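Local coordinates for protein group II chitinase (Ostrinia furnacalis, PDB 6JAV) that probably hydrolyses internal linkages of chitin, this chain being one glycoside hydrolase family 18 catalytic domain of a larger protein that probably also binds chitin, at residues A157-P161 with K162-L166; G283-Y287 with Y288-D292. All coordinates share one frame; numbering follows the deposited sequence.

Contact 1: A157-P161 with K162-L166; sequences AVLKP and KGLLL
Leu159 O receives the N-H of Leu164 at 3.0 Å, and Lys160 O receives that of Gly163 at 2.9 Å; together these two backbone bonds form the Schellman motif that ends the helix. The second lies within a type I turn from Lys160 to Gly163. Gly163, the C-prime residue, has a positive phi (74°), a conformation that glycine adopts easily because it has no side chain. Pro161 suits the turn too, since its ring fixes phi near the -60° found there. A weak bond from Lys162 N (3.1 Å) gives Leu159 O a second donor.

The apolar contacts gather on Leu159, whose two methyls let it meet two leucines at once, crossing each at about a right angle. Its CD2 meets CB of Leu164 at 3.7 Å, while its CD1 lies 3.8 Å from CD1 of Leu166. With CG of Leu166 anti to its backbone N (chi1 -178°), CB and CD1 of that residue both approach CD1 of Leu159.

The long chain of Lys162 lets its methylenes lie along the turn, CD 3.5 Å from Val158 O, while NZ forms a salt bridge with Glu116.

Val158 and Leu159 rest on helix 101-118, Leu166 packs back on Val152 and Leu155, and the turn leads helix 143-159 into strand 165-170, completing a beta-alpha-beta unit begun by strand 122-126.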
# COMPACT_ATOMS: atom_id res chain seq x y z
N ALA A 157 23.47 5.73 2.89
CA ALA A 157 24.78 6.08 3.43
C ALA A 157 24.69 7.07 4.58
O ALA A 157 25.59 7.10 5.43
CB ALA A 157 25.64 6.64 2.29
N VAL A 158 23.64 7.89 4.63
CA VAL A 158 23.43 8.80 5.75
C VAL A 158 22.56 8.17 6.83
O VAL A 158 22.81 8.35 8.03
CB VAL A 158 22.86 10.13 5.26
CG1 VAL A 158 22.61 11.05 6.45
CG2 VAL A 158 23.82 10.79 4.26
N LEU A 159 21.51 7.44 6.45
CA LEU A 159 20.56 6.94 7.44
C LEU A 159 21.14 5.77 8.23
O LEU A 159 20.92 5.68 9.45
CB LEU A 159 19.28 6.48 6.74
CG LEU A 159 18.45 7.60 6.13
CD1 LEU A 159 17.43 6.97 5.16
CD2 LEU A 159 17.73 8.38 7.21
N LYS A 160 21.82 4.84 7.56
CA LYS A 160 22.24 3.62 8.24
C LYS A 160 23.20 3.88 9.39
O LYS A 160 22.99 3.31 10.48
CB LYS A 160 22.73 2.59 7.21
CG LYS A 160 23.12 1.24 7.78
CD LYS A 160 23.09 0.16 6.72
CE LYS A 160 21.76 -0.55 6.78
NZ LYS A 160 21.92 -2.02 6.70
N PRO A 161 24.22 4.74 9.26
CA PRO A 161 25.08 5.05 10.43
C PRO A 161 24.34 5.66 11.61
O PRO A 161 24.77 5.47 12.75
CB PRO A 161 26.13 6.01 9.85
CG PRO A 161 26.19 5.66 8.40
CD PRO A 161 24.76 5.31 8.02
N LYS A 162 23.25 6.40 11.38
CA LYS A 162 22.43 6.94 12.45
C LYS A 162 21.43 5.94 13.00
O LYS A 162 20.65 6.29 13.90
CB LYS A 162 21.68 8.17 11.96
CG LYS A 162 22.61 9.31 11.59
CD LYS A 162 21.86 10.36 10.79
CE LYS A 162 22.65 11.64 10.68
NZ LYS A 162 22.74 12.29 12.01
N GLY A 163 21.42 4.71 12.50
CA GLY A 163 20.45 3.74 12.97
C GLY A 163 19.04 3.97 12.47
O GLY A 163 18.08 3.52 13.11
N LEU A 164 18.89 4.69 11.37
CA LEU A 164 17.58 5.03 10.81
C LEU A 164 17.28 4.07 9.67
O LEU A 164 18.19 3.56 9.00
CB LEU A 164 17.56 6.47 10.32
CG LEU A 164 17.72 7.52 11.45
CD1 LEU A 164 17.93 8.91 10.87
CD2 LEU A 164 16.47 7.49 12.34
N LEU A 165 15.99 3.81 9.47
CA LEU A 165 15.51 2.83 8.50
C LEU A 165 15.26 3.47 7.14
O LEU A 165 14.96 4.66 7.03
CB LEU A 165 14.21 2.20 9.00
CG LEU A 165 14.35 1.47 10.36
CD1 LEU A 165 13.01 1.16 10.98
CD2 LEU A 165 15.18 0.19 10.17
N LEU A 166 15.39 2.66 6.10
CA LEU A 166 15.06 3.08 4.75
C LEU A 166 14.29 1.95 4.07
O LEU A 166 14.75 0.81 4.05
CB LEU A 166 16.34 3.41 3.96
CG LEU A 166 16.09 3.91 2.54
CD1 LEU A 166 15.33 5.25 2.54
CD2 LEU A 166 17.41 4.02 1.76

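Contact 2: G283-Y287 with Y288-D292; sequences GFLAY and YEICD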
# COMPACT_ATOMS: atom_id res chain seq x y z
N GLY A 283 -14.75 4.78 -7.80
CA GLY A 283 -13.91 3.63 -8.07
C GLY A 283 -13.29 2.98 -6.85
O GLY A 283 -12.59 1.97 -6.99
N PHE A 284 -13.55 3.51 -5.66
CA PHE A 284 -12.89 3.06 -4.44
C PHE A 284 -13.93 2.91 -3.35
O PHE A 284 -14.80 3.78 -3.19
CB PHE A 284 -11.90 4.16 -4.05
CG PHE A 284 -11.11 3.89 -2.81
CD1 PHE A 284 -9.87 3.24 -2.87
CD2 PHE A 284 -11.56 4.35 -1.57
CE1 PHE A 284 -9.12 3.03 -1.70
CE2 PHE A 284 -10.82 4.14 -0.41
CZ PHE A 284 -9.59 3.50 -0.49
N LEU A 285 -13.83 1.86 -2.54
CA LEU A 285 -14.65 1.75 -1.33
C LEU A 285 -13.82 1.16 -0.20
O LEU A 285 -13.12 0.16 -0.40
CB LEU A 285 -15.90 0.86 -1.52
CG LEU A 285 -16.98 1.38 -2.48
CD1 LEU A 285 -18.03 0.31 -2.74
CD2 LEU A 285 -17.65 2.65 -1.92
N ALA A 286 -13.93 1.73 0.99
CA ALA A 286 -13.25 1.15 2.14
C ALA A 286 -13.92 -0.18 2.51
O ALA A 286 -15.09 -0.41 2.20
CB ALA A 286 -13.37 2.10 3.34
N TYR A 287 -13.17 -1.06 3.17
CA TYR A 287 -13.79 -2.29 3.65
C TYR A 287 -15.03 -2.01 4.49
O TYR A 287 -16.04 -2.71 4.37
CB TYR A 287 -12.79 -3.17 4.43
CG TYR A 287 -13.47 -4.44 4.90
CD1 TYR A 287 -13.76 -5.45 3.99
CD2 TYR A 287 -13.92 -4.57 6.20
CE1 TYR A 287 -14.43 -6.61 4.38
CE2 TYR A 287 -14.60 -5.73 6.60
CZ TYR A 287 -14.84 -6.73 5.68
OH TYR A 287 -15.52 -7.88 6.04
N TYR A 288 -15.00 -0.96 5.33
CA TYR A 288 -16.18 -0.70 6.16
C TYR A 288 -17.37 -0.18 5.36
O TYR A 288 -18.51 -0.23 5.85
CB TYR A 288 -15.84 0.21 7.36
CG TYR A 288 -15.43 1.63 7.02
CD1 TYR A 288 -16.39 2.61 6.67
CD2 TYR A 288 -14.08 2.01 7.08
CE1 TYR A 288 -16.00 3.90 6.38
CE2 TYR A 288 -13.69 3.31 6.78
CZ TYR A 288 -14.65 4.25 6.42
OH TYR A 288 -14.27 5.55 6.15
N GLU A 289 -17.14 0.35 4.17
CA GLU A 289 -18.24 0.67 3.26
C GLU A 289 -18.77 -0.58 2.57
O GLU A 289 -19.99 -0.74 2.40
CB GLU A 289 -17.76 1.72 2.26
CG GLU A 289 -17.53 3.10 2.93
CD GLU A 289 -16.86 4.12 2.03
OE1 GLU A 289 -15.86 3.79 1.33
OE2 GLU A 289 -17.27 5.30 2.03
N ILE A 290 -17.87 -1.48 2.17
CA ILE A 290 -18.27 -2.70 1.47
C ILE A 290 -19.05 -3.62 2.40
O ILE A 290 -20.11 -4.16 2.03
CB ILE A 290 -17.01 -3.40 0.92
CG1 ILE A 290 -16.36 -2.54 -0.15
CG2 ILE A 290 -17.37 -4.80 0.39
CD1 ILE A 290 -14.96 -3.05 -0.54
N CYS A 291 -18.54 -3.84 3.62
CA CYS A 291 -19.21 -4.79 4.51
C CYS A 291 -20.61 -4.30 4.88
O CYS A 291 -21.53 -5.13 5.02
CB CYS A 291 -18.34 -5.13 5.72
SG CYS A 291 -17.95 -3.77 6.85
N ASP A 292 -20.81 -2.99 4.99
CA ASP A 292 -22.14 -2.46 5.26
C ASP A 292 -23.08 -2.70 4.08
O ASP A 292 -24.27 -3.02 4.28
CB ASP A 292 -22.07 -0.96 5.56
CG ASP A 292 -23.45 -0.37 5.91
OD1 ASP A 292 -24.05 -0.88 6.86
OD2 ASP A 292 -23.89 0.58 5.24
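Ala286 is the N-cap residue of helix 287-296, and its backbone N-H is bound by Glu289, three residues on, whose OE1 accepts it at 2.8 Å through the anti lone pair. The bond is nearly straight (165°). This is one half of a capping-box arrangement; alanine, having no polar side chain, cannot supply the reciprocal half. Strand 284-286 meets the helix start at 83° and pairs antiparallel with strand 244-257. Its place in the chain, between barrel strands 244-257 and 342-346, is consistent with the alpha+beta insertion that many family 18 chitinases carry.

The packing is tight around this corner. CB of Ala286 sits over one face of the Tyr288 ring, 3.9 Å from its centroid, a CH-pi contact offset toward the rim; a small methyl suits the close approach. Tyr288 reaches it with CG between its backbone N and carbonyl carbon (chi1 66°). The first side-chain carbon of Leu285, CB, touches CG1 in the longer branch of Ile290 at 3.7 Å, and Ile290 N bonds Ala286 O at 3.0 Å, closing the first helical turn. The buried Glu289 carboxylate has further partners: OE1 also bonds Thr279 and OE2 bonds Tyr278 N, which would probably help it tolerate burial. Phe284, also buried, stacks on Tyr251 and touches the bound inhibitor.

The looser side is at Asp292, partly exposed, which makes no contact with 283-287 and pairs instead with Arg356.

Cys291, by contrast, is buried and disulfide-bonded to Cys357. Its N gives Tyr287 O a straight helical bond, and its CB lies over a face of the Tyr287 ring, whose OH bonds Gln359. Approaching obliquely, SG of Cys291 lies 4.5 Å from the centroid of the Tyr287 ring.

Overall arrangement
The two contacts lie on opposite sides of the chain's centre, about 38 Å apart between centres, and share no helix or strand. Contact 1 belongs to the barrel's repeating beta-alpha-beta part, contact 2 probably to the insertion. Both join a helix to a strand, but in reverse order: contact 1 ends a helix, contact 2 begins one. Contact 1, at the periphery, is partly exposed and uses leucines and a lysine. Contact 2 is buried, with aromatic rings, a carboxylate and a disulfide cysteine, and one of its residues lines the inhibitor pocket. Glycine ends one helix; a glutamate in the first turn accepts the N-H of the N-cap residue at the start of the other.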